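Local coordinates for protein laccase (Botrytis aclada, PDB 3SQR) that uses copper ions to oxidise phenolic substrates while reducing dioxygen to water, and probably serves in lignin breakdown and detoxification of lignin-derived products, at residues V199-D204 with I268-D273; D204-S209 with A224-L229; Y387-E392 with E486-F491. One frame throughout, in Å; residues are numbered along the deposited sequence.

Interaction 1: V199-D204 with I268-D273. With NAG (2-acetamido-2-deoxy-beta-D-glucopyranose), chain C.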
loop_
_atom_site.group_PDB
_atom_site.type_symbol
_atom_site.label_atom_id
_atom_site.label_comp_id
_atom_site.label_asym_id
_atom_site.label_seq_id
_atom_site.Cartn_x
_atom_site.Cartn_y
_atom_site.Cartn_z
ATOM N N VAL A 199 3.964 8.165 11.039
ATOM C CA VAL A 199 3.207 8.108 9.775
ATOM C C VAL A 199 2.162 9.206 9.741
ATOM O O VAL A 199 1.598 9.634 10.799
ATOM C CB VAL A 199 2.538 6.726 9.622
ATOM C CG1 VAL A 199 1.571 6.708 8.472
ATOM C CG2 VAL A 199 3.587 5.601 9.335
ATOM N N ILE A 200 1.913 9.695 8.564
ATOM C CA ILE A 200 0.721 10.529 8.289
ATOM C C ILE A 200 -0.004 9.836 7.157
ATOM O O ILE A 200 0.494 9.762 6.030
ATOM C CB ILE A 200 1.084 11.958 7.810
ATOM C CG1 ILE A 200 1.915 12.668 8.885
ATOM C CG2 ILE A 200 -0.192 12.746 7.416
ATOM C CD1 ILE A 200 2.411 14.059 8.530
ATOM N N PHE A 201 -1.138 9.210 7.489
ATOM C CA PHE A 201 -1.996 8.598 6.529
ATOM C C PHE A 201 -2.813 9.612 5.764
ATOM O O PHE A 201 -3.278 10.596 6.312
ATOM C CB PHE A 201 -2.941 7.606 7.190
ATOM C CG PHE A 201 -2.245 6.379 7.711
ATOM C CD1 PHE A 201 -1.822 5.402 6.821
ATOM C CD2 PHE A 201 -2.014 6.198 9.063
ATOM C CE1 PHE A 201 -1.195 4.295 7.268
ATOM C CE2 PHE A 201 -1.407 5.055 9.527
ATOM C CZ PHE A 201 -1.013 4.097 8.631
ATOM N N LEU A 202 -2.900 9.411 4.470
ATOM C CA LEU A 202 -3.719 10.255 3.597
ATOM C C LEU A 202 -4.761 9.331 2.974
ATOM O O LEU A 202 -4.418 8.302 2.410
ATOM C CB LEU A 202 -2.841 10.932 2.558
ATOM C CG LEU A 202 -1.683 11.780 3.014
ATOM C CD1 LEU A 202 -0.765 12.082 1.812
ATOM C CD2 LEU A 202 -2.217 13.030 3.731
ATOM N N GLN A 203 -6.039 9.656 3.082
ATOM C CA GLN A 203 -7.072 8.812 2.510
ATOM C C GLN A 203 -8.334 9.606 2.239
ATOM O O GLN A 203 -8.562 10.675 2.783
ATOM C CB GLN A 203 -7.411 7.665 3.447
ATOM C CG GLN A 203 -7.951 8.155 4.775
ATOM C CD GLN A 203 -8.130 7.086 5.809
ATOM O OE1 GLN A 203 -7.514 7.112 6.848
ATOM N NE2 GLN A 203 -9.078 6.185 5.570
ATOM N N ASP A 204 -9.129 9.038 1.357
ATOM C CA ASP A 204 -10.544 9.358 1.241
ATOM C C ASP A 204 -11.217 8.748 2.466
ATOM O O ASP A 204 -10.609 7.945 3.197
ATOM C CB ASP A 204 -11.166 8.840 -0.084
ATOM C CG ASP A 204 -10.727 7.442 -0.468
ATOM O OD1 ASP A 204 -10.344 6.638 0.424
ATOM O OD2 ASP A 204 -10.775 7.139 -1.685
ATOM N N ILE A 268 1.898 8.024 3.769
ATOM C CA ILE A 268 1.229 6.861 3.138
ATOM C C ILE A 268 -0.102 7.226 2.602
ATOM O O ILE A 268 -0.952 7.726 3.334
ATOM C CB ILE A 268 1.078 5.661 4.071
ATOM C CG1 ILE A 268 2.320 5.479 4.950
ATOM C CG2 ILE A 268 0.687 4.327 3.212
ATOM C CD1 ILE A 268 2.309 4.220 5.747
ATOM N N ASN A 269 -0.328 6.911 1.330
ATOM C CA ASN A 269 -1.655 7.059 0.746
ATOM C C ASN A 269 -2.374 5.691 0.872
ATOM O O ASN A 269 -1.967 4.740 0.283
ATOM C CB ASN A 269 -1.565 7.546 -0.711
ATOM C CG ASN A 269 -2.886 7.576 -1.453
ATOM O OD1 ASN A 269 -3.974 7.142 -0.987
ATOM N ND2 ASN A 269 -2.777 8.067 -2.731
ATOM N N VAL A 270 -3.432 5.683 1.632
ATOM C CA VAL A 270 -4.180 4.454 1.959
ATOM C C VAL A 270 -5.649 4.569 1.618
ATOM O O VAL A 270 -6.484 3.809 2.139
ATOM C CB VAL A 270 -4.002 4.072 3.456
ATOM C CG1 VAL A 270 -2.518 3.838 3.745
ATOM C CG2 VAL A 270 -4.662 5.120 4.404
ATOM N N GLY A 271 -5.980 5.408 0.641
ATOM C CA GLY A 271 -7.325 5.636 0.269
ATOM C C GLY A 271 -7.836 4.502 -0.607
ATOM O O GLY A 271 -7.043 3.654 -1.072
ATOM N N ILE A 272 -9.155 4.444 -0.736
ATOM C CA ILE A 272 -9.863 3.487 -1.609
ATOM C C ILE A 272 -9.601 3.885 -3.048
ATOM O O ILE A 272 -9.338 3.066 -3.909
ATOM C CB ILE A 272 -11.397 3.601 -1.299
ATOM C CG1 ILE A 272 -11.686 3.023 0.064
ATOM C CG2 ILE A 272 -12.284 2.941 -2.364
ATOM C CD1 ILE A 272 -13.058 3.479 0.593
ATOM N N ASP A 273 -9.692 5.175 -3.293
ATOM C CA ASP A 273 -9.476 5.713 -4.653
ATOM C C ASP A 273 -9.153 7.158 -4.573
ATOM O O ASP A 273 -9.989 8.013 -4.851
ATOM C CB ASP A 273 -10.710 5.498 -5.500
ATOM C CG ASP A 273 -10.444 5.702 -7.007
ATOM O OD1 ASP A 273 -9.386 6.222 -7.367
ATOM O OD2 ASP A 273 -11.299 5.304 -7.815
HETATM C C1 NAG C . -0.635 9.551 13.150
HETATM C C2 NAG C . 0.432 10.244 13.993
HETATM C C3 NAG C . 1.315 9.163 14.585
HETATM C C4 NAG C . 0.517 8.167 15.412
HETATM C C5 NAG C . -0.766 7.710 14.644
HETATM C C6 NAG C . -1.860 7.321 15.607
HETATM C C7 NAG C . 1.720 12.228 13.478
HETATM C C8 NAG C . 2.733 12.920 12.582
HETATM N N2 NAG C . 1.334 10.996 13.175
HETATM O O3 NAG C . 2.367 9.704 15.349
HETATM O O4 NAG C . 1.331 7.015 15.704
HETATM O O5 NAG C . -1.420 8.761 13.979
HETATM O O6 NAG C . -2.853 6.557 14.920
HETATM O O7 NAG C . 1.239 12.765 14.481
#

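Interaction 2: D204-S209 with A224-L229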
loop_
_atom_site.group_PDB
_atom_site.type_symbol
_atom_site.label_atom_id
_atom_site.label_comp_id
_atom_site.label_asym_id
_atom_site.label_seq_id
_atom_site.Cartn_x
_atom_site.Cartn_y
_atom_site.Cartn_z
ATOM N N ASP A 204 -9.129 9.038 1.357
ATOM C CA ASP A 204 -10.544 9.358 1.241
ATOM C C ASP A 204 -11.217 8.748 2.466
ATOM O O ASP A 204 -10.609 7.945 3.197
ATOM C CB ASP A 204 -11.166 8.840 -0.084
ATOM C CG ASP A 204 -10.727 7.442 -0.468
ATOM O OD1 ASP A 204 -10.344 6.638 0.424
ATOM O OD2 ASP A 204 -10.775 7.139 -1.685
ATOM N N TRP A 205 -12.467 9.108 2.687
ATOM C CA TRP A 205 -13.196 8.512 3.787
ATOM C C TRP A 205 -14.668 8.639 3.555
ATOM O O TRP A 205 -15.175 9.775 3.434
ATOM C CB TRP A 205 -12.837 9.225 5.086
ATOM C CG TRP A 205 -13.476 8.612 6.252
ATOM C CD1 TRP A 205 -14.405 9.191 7.078
ATOM C CD2 TRP A 205 -13.245 7.304 6.771
ATOM N NE1 TRP A 205 -14.792 8.297 8.051
ATOM C CE2 TRP A 205 -14.101 7.130 7.897
ATOM C CE3 TRP A 205 -12.434 6.241 6.395
ATOM C CZ2 TRP A 205 -14.132 5.962 8.619
ATOM C CZ3 TRP A 205 -12.483 5.067 7.108
ATOM C CH2 TRP A 205 -13.319 4.948 8.240
ATOM N N ALA A 206 -15.342 7.493 3.454
ATOM C CA ALA A 206 -16.771 7.487 3.231
ATOM C C ALA A 206 -17.483 7.755 4.559
ATOM O O ALA A 206 -16.884 7.554 5.619
ATOM C CB ALA A 206 -17.215 6.145 2.678
ATOM N N HIS A 207 -18.756 8.179 4.483
ATOM C CA HIS A 207 -19.606 8.241 5.695
ATOM C C HIS A 207 -20.562 7.122 5.774
ATOM O O HIS A 207 -21.624 7.251 6.423
ATOM C CB HIS A 207 -20.301 9.589 5.802
ATOM C CG HIS A 207 -19.377 10.676 6.210
ATOM N ND1 HIS A 207 -19.752 11.999 6.220
ATOM C CD2 HIS A 207 -18.095 10.639 6.648
ATOM C CE1 HIS A 207 -18.736 12.729 6.626
ATOM N NE2 HIS A 207 -17.710 11.922 6.888
ATOM N N GLU A 208 -20.169 5.964 5.197
ATOM C CA GLU A 208 -20.854 4.722 5.300
ATOM C C GLU A 208 -19.857 3.628 4.892
ATOM O O GLU A 208 -18.840 3.918 4.310
ATOM C CB GLU A 208 -22.062 4.708 4.387
ATOM C CG GLU A 208 -21.729 4.950 2.888
ATOM C CD GLU A 208 -21.372 6.395 2.522
ATOM O OE1 GLU A 208 -22.003 7.285 3.104
ATOM O OE2 GLU A 208 -20.485 6.648 1.627
ATOM N N SER A 209 -20.180 2.375 5.168
ATOM C CA SER A 209 -19.287 1.270 4.833
ATOM C C SER A 209 -19.165 1.222 3.333
ATOM O O SER A 209 -20.154 1.288 2.615
ATOM C CB SER A 209 -19.848 -0.055 5.295
ATOM O OG SER A 209 -19.087 -1.211 4.880
ATOM N N ALA A 224 -17.927 9.392 -5.514
ATOM C CA ALA A 224 -17.340 10.488 -4.743
ATOM C C ALA A 224 -17.682 10.191 -3.289
ATOM O O ALA A 224 -18.855 9.984 -2.936
ATOM C CB ALA A 224 -17.896 11.834 -5.142
ATOM N N LEU A 225 -16.643 10.057 -2.467
ATOM C CA LEU A 225 -16.865 9.806 -1.037
ATOM C C LEU A 225 -17.024 11.108 -0.323
ATOM O O LEU A 225 -16.717 12.214 -0.829
ATOM C CB LEU A 225 -15.712 8.965 -0.456
ATOM C CG LEU A 225 -15.516 7.620 -1.142
ATOM C CD1 LEU A 225 -14.424 6.821 -0.485
ATOM C CD2 LEU A 225 -16.818 6.812 -1.234
ATOM N N GLU A 226 -17.496 11.001 0.915
ATOM C CA GLU A 226 -17.984 12.205 1.600
ATOM C C GLU A 226 -16.918 13.064 2.171
ATOM O O GLU A 226 -17.085 14.261 2.324
ATOM C CB GLU A 226 -18.923 11.781 2.705
ATOM C CG GLU A 226 -20.278 11.290 2.250
ATOM C CD GLU A 226 -20.303 9.891 1.607
ATOM O OE1 GLU A 226 -19.412 9.064 1.865
ATOM O OE2 GLU A 226 -21.189 9.629 0.765
ATOM N N ASN A 227 -15.758 12.506 2.475
ATOM C CA ASN A 227 -14.748 13.321 3.071
ATOM C C ASN A 227 -13.367 12.683 2.806
ATOM O O ASN A 227 -13.267 11.761 1.993
ATOM C CB ASN A 227 -14.978 13.458 4.582
ATOM C CG ASN A 227 -14.456 14.747 5.134
ATOM O OD1 ASN A 227 -14.036 15.636 4.406
ATOM N ND2 ASN A 227 -14.480 14.860 6.507
ATOM N N THR A 228 -12.362 13.254 3.427
ATOM C CA THR A 228 -10.987 12.703 3.461
ATOM C C THR A 228 -10.533 12.731 4.916
ATOM O O THR A 228 -11.093 13.471 5.715
ATOM C CB THR A 228 -10.019 13.496 2.602
ATOM O OG1 THR A 228 -9.794 14.787 3.197
ATOM C CG2 THR A 228 -10.573 13.676 1.140
ATOM N N LEU A 229 -9.490 11.961 5.241
ATOM C CA LEU A 229 -8.848 12.014 6.574
ATOM C C LEU A 229 -7.391 12.162 6.389
ATOM O O LEU A 229 -6.798 11.604 5.450
ATOM C CB LEU A 229 -9.083 10.762 7.369
ATOM C CG LEU A 229 -10.540 10.396 7.689
ATOM C CD1 LEU A 229 -10.585 9.054 8.328
ATOM C CD2 LEU A 229 -11.168 11.395 8.579
#

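Interaction 3: Y387-E392 with E486-F491. With NAG (2-acetamido-2-deoxy-beta-D-glucopyranose), chain I.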
loop_
_atom_site.group_PDB
_atom_site.type_symbol
_atom_site.label_atom_id
_atom_site.label_comp_id
_atom_site.label_asym_id
_atom_site.label_seq_id
_atom_site.Cartn_x
_atom_site.Cartn_y
_atom_site.Cartn_z
ATOM N N TYR A 387 17.053 -10.513 -18.850
ATOM C CA TYR A 387 15.668 -10.790 -18.557
ATOM C C TYR A 387 14.837 -11.492 -19.626
ATOM O O TYR A 387 15.190 -11.521 -20.838
ATOM C CB TYR A 387 15.009 -9.454 -18.138
ATOM C CG TYR A 387 14.885 -8.445 -19.240
ATOM C CD1 TYR A 387 13.845 -8.497 -20.162
ATOM C CD2 TYR A 387 15.826 -7.419 -19.365
ATOM C CE1 TYR A 387 13.740 -7.536 -21.190
ATOM C CE2 TYR A 387 15.744 -6.471 -20.360
ATOM C CZ TYR A 387 14.711 -6.522 -21.286
ATOM O OH TYR A 387 14.673 -5.545 -22.281
ATOM N N SER A 388 13.721 -12.074 -19.207
ATOM C CA SER A 388 12.655 -12.442 -20.122
ATOM C C SER A 388 11.547 -11.389 -19.964
ATOM O O SER A 388 11.371 -10.855 -18.870
ATOM C CB SER A 388 12.091 -13.815 -19.825
ATOM O OG SER A 388 11.233 -13.782 -18.702
ATOM N N LEU A 389 10.894 -11.054 -21.068
ATOM C CA LEU A 389 9.866 -10.027 -21.063
ATOM C C LEU A 389 8.481 -10.645 -21.088
ATOM O O LEU A 389 8.159 -11.511 -21.894
ATOM C CB LEU A 389 10.065 -9.095 -22.246
ATOM C CG LEU A 389 9.199 -7.825 -22.086
ATOM C CD1 LEU A 389 9.924 -6.578 -22.537
ATOM C CD2 LEU A 389 7.862 -8.042 -22.735
ATOM N N VAL A 390 7.618 -10.218 -20.188
ATOM C CA VAL A 390 6.260 -10.682 -20.196
ATOM C C VAL A 390 5.411 -9.453 -20.421
ATOM O O VAL A 390 5.614 -8.454 -19.768
ATOM C CB VAL A 390 5.874 -11.344 -18.873
ATOM C CG1 VAL A 390 4.379 -11.505 -18.751
ATOM C CG2 VAL A 390 6.596 -12.719 -18.721
ATOM N N ASP A 391 4.459 -9.547 -21.338
ATOM C CA ASP A 391 3.644 -8.394 -21.689
ATOM C C ASP A 391 2.209 -8.738 -21.387
ATOM O O ASP A 391 1.699 -9.814 -21.738
ATOM C CB ASP A 391 3.793 -7.989 -23.184
ATOM C CG ASP A 391 2.761 -6.894 -23.596
ATOM O OD1 ASP A 391 3.012 -5.741 -23.274
ATOM O OD2 ASP A 391 1.700 -7.215 -24.175
ATOM N N GLU A 392 1.531 -7.821 -20.709
ATOM C CA GLU A 392 0.138 -7.972 -20.437
ATOM C C GLU A 392 -0.572 -6.631 -20.635
ATOM O O GLU A 392 0.022 -5.570 -20.518
ATOM C CB GLU A 392 -0.083 -8.547 -19.046
ATOM C CG GLU A 392 0.336 -10.061 -19.011
ATOM C CD GLU A 392 -0.325 -10.813 -17.963
ATOM O OE1 GLU A 392 -0.374 -10.312 -16.808
ATOM O OE2 GLU A 392 -0.760 -11.941 -18.276
ATOM N N GLU A 486 10.511 -1.631 -30.143
ATOM C CA GLU A 486 11.298 -0.422 -29.915
ATOM C C GLU A 486 11.365 -0.033 -28.431
ATOM O O GLU A 486 12.347 0.544 -27.970
ATOM C CB GLU A 486 10.737 0.766 -30.745
ATOM N N SER A 487 10.284 -0.274 -27.685
ATOM C CA SER A 487 10.239 0.268 -26.322
ATOM C C SER A 487 11.320 -0.313 -25.412
ATOM O O SER A 487 11.935 0.432 -24.657
ATOM C CB SER A 487 8.836 0.066 -25.737
ATOM O OG SER A 487 7.899 0.865 -26.462
ATOM N N PRO A 488 11.570 -1.635 -25.514
ATOM C CA PRO A 488 12.575 -2.208 -24.594
ATOM C C PRO A 488 13.972 -1.567 -24.665
ATOM O O PRO A 488 14.657 -1.445 -23.651
ATOM C CB PRO A 488 12.571 -3.690 -24.953
ATOM C CG PRO A 488 11.188 -3.927 -25.379
ATOM C CD PRO A 488 10.846 -2.707 -26.216
ATOM N N ALA A 489 14.394 -1.130 -25.850
ATOM C CA ALA A 489 15.698 -0.541 -25.953
ATOM C C ALA A 489 15.804 0.748 -25.194
ATOM O O ALA A 489 16.901 1.183 -24.929
ATOM N N LYS A 490 14.666 1.372 -24.859
ATOM C CA LYS A 490 14.652 2.558 -24.039
ATOM C C LYS A 490 14.479 2.313 -22.516
ATOM O O LYS A 490 14.534 3.255 -21.739
ATOM C CB LYS A 490 13.544 3.501 -24.525
ATOM C CG LYS A 490 13.880 4.216 -25.855
ATOM C CD LYS A 490 14.436 5.652 -25.591
ATOM C CE LYS A 490 15.230 6.249 -26.773
ATOM N NZ LYS A 490 15.627 7.661 -26.446
ATOM N N PHE A 491 14.281 1.076 -22.097
ATOM C CA PHE A 491 14.290 0.719 -20.659
ATOM C C PHE A 491 15.542 1.209 -19.983
ATOM O O PHE A 491 16.660 1.117 -20.557
ATOM C CB PHE A 491 14.272 -0.796 -20.481
ATOM C CG PHE A 491 13.015 -1.452 -20.869
ATOM C CD1 PHE A 491 11.843 -0.704 -21.122
ATOM C CD2 PHE A 491 12.949 -2.845 -20.932
ATOM C CE1 PHE A 491 10.693 -1.325 -21.441
ATOM C CE2 PHE A 491 11.772 -3.460 -21.251
ATOM C CZ PHE A 491 10.637 -2.695 -21.533
HETATM C C1 NAG I . -0.997 -10.800 -23.678
HETATM C C2 NAG I . 0.185 -11.749 -23.822
HETATM C C3 NAG I . 1.219 -11.113 -24.737
HETATM C C4 NAG I . 0.591 -10.712 -26.057
HETATM C C5 NAG I . -0.532 -9.719 -25.759
HETATM C C6 NAG I . -1.202 -9.212 -27.049
HETATM C C7 NAG I . 0.723 -13.298 -21.965
HETATM C C8 NAG I . 1.458 -13.541 -20.669
HETATM N N2 NAG I . 0.839 -12.112 -22.540
HETATM O O3 NAG I . 2.214 -12.078 -24.933
HETATM O O4 NAG I . 1.568 -10.064 -26.843
HETATM O O5 NAG I . -1.473 -10.440 -24.978
HETATM O O6 NAG I . -1.720 -10.347 -27.710
HETATM O O7 NAG I . 0.044 -14.206 -22.434
#

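Interaction 1: V199-D204 with I268-D273
Asp204 receives two successive backbone N-H groups of 268-273 on its carboxylate: Ile272 N binds OD1 and Asp273 N binds OD2, each at 2.8 Å and each on the syn lone pair. With CG between the backbone N and carbonyl carbon (chi1 43°), the carboxylate faces these N-H groups, and the two bonds fix its rotation. Ahead of them the chains pair as parallel strands, Phe201 with Ile268 and Leu202 with Asn269. Leu202 is bonded through both its N and its O, to Ile268 O at 2.8 Å and Val270 N at 2.9 Å. Val199 CG1 sits over the Phe201 ring centre, while Val270 CG1 meets the ring edge 3.5 Å from Phe201 CD1. Asn269 OD1 closes an Asx turn onto Gly271 N, and its ND2 reaches Ile305 O and Ser274 O. N2 of a glycan NAG donates to Val199 O. The Asp273 side chain lies about 7 Å from a bound copper ion and about 5 Å from that of His531, a type 1 copper ligand. The pair lies inside a six-stranded mixed sheet, between strands 227-230 and 310-316, with strands 163-169 and 180-186 packed on Val199 and Val270 and helix 529-533 on Ile272 and Asp273.

Interaction 2: D204-S209 with A224-L229
Trp205 and Leu229 meet where strand 195-205 pairs with the antiparallel edge strand 227-230 of a cupredoxin-like domain. The indole takes Leu229 CD1 over one face, a CH-pi contact 3.7 Å from the centroid of the five-membered ring. CG of Trp205 stands opposite the backbone N (chi1 -176°), which turns a face of the indole to the leucine; Arg86 adds a cation-pi contact. Trp205 and Asn227 form a hydrogen-bonded pair, but unequally: Asn227 N lies nearly in line with the Trp205 carbonyl, whereas Trp205 N meets Asn227 O from above the carbonyl plane. Beyond the paired strands, the side chains of His207 and Glu226 slide past each other in opposite directions, with ring and carboxylate planes 24° apart. Glu226 CB rests over the imidazole, 3.6 Å from His207 ND1, while Tyr84 stacks with the same ring and Asp82 OD2 binds NE2. Leu225 sends CD1 against the Asp204 carboxyl carbon at 3.7 Å and CD2 toward Ala206 CB. The bend of Glu226 at chi2 (74°) brings its OE1 back to His207 N, which donates at 2.8 Å from above the carboxylate plane. The Glu208 carboxylate stands almost perpendicular to that of Glu226, and the 2.7 Å between Glu208 OE2 and Glu226 OE1 suggests that one of the two acids probably holds a proton.

Interaction 3: Y387-E392 with E486-F491
A surface loop between strands 472-478 and 498-499 folds onto the start of strand 387-398 in the third cupredoxin-like domain, and the contact is a small apolar cluster. Tyr387, Leu389, Pro488 and Phe491 carry it, and no hydrogen bond crosses between the two segments. Tyr387 and Leu389, two residues apart on an extended strand, both direct their side chains to the loop. The phenol oxygen of Tyr387 is the leading atom: OH lies 3.5 Å from Phe491 CD2 and 3.9 Å from Pro488 CB, so it touches both loop residues. The two aromatic side chains cross at a slant, Tyr387 CZ standing 4.1 Å from Phe491 CD2. Leu389 approaches differently. Its CD1 comes to the edge of the Phe491 ring, in the ring plane, at 3.8 Å from CE2, and also reaches Pro488 CG at 4.1 Å. The Leu389 side chain starts out toward the loop, and its first torsion (chi1 -167°, CG trans to the backbone N) together with the second brings CD1 to that edge. Within the loop, Pro488 CA covers the centre of one face of the Phe491 ring, and Phe491 N donates to Pro488 O at 3.0 Å, which places the proline against the ring, with both meeting the strand residues. Farther along the strand, Asp391 O accepts from N2 of a glycan NAG at 2.6 Å. Strand 387-398 pairs in parallel with strand 448-455, whose Val450 touches both Tyr387 and Phe491, and the Phe491 ring also packs on Val475 and Ala476 of strand 472-478.

Interactions 1 and 2 adjoin: their centres are about 12 Å apart, they share Asp204, and both use strand 195-205, which has strand 262-269 on one side and strand 227-230 on the other. Along the chain, 204-209 and 224-229 both fall between the outer ends of interaction 1, and all four segments touch one sheet of the second domain through these strands. Interaction 3 follows later, joining strand 387-398 of a corresponding sheet in the third domain to a loop, its centre about 32 Å from that of interaction 1 and about 39 Å from that of interaction 2. Interaction 1 comes within about 7 Å of a copper ion at Asp273, whereas interaction 3 lies at the periphery.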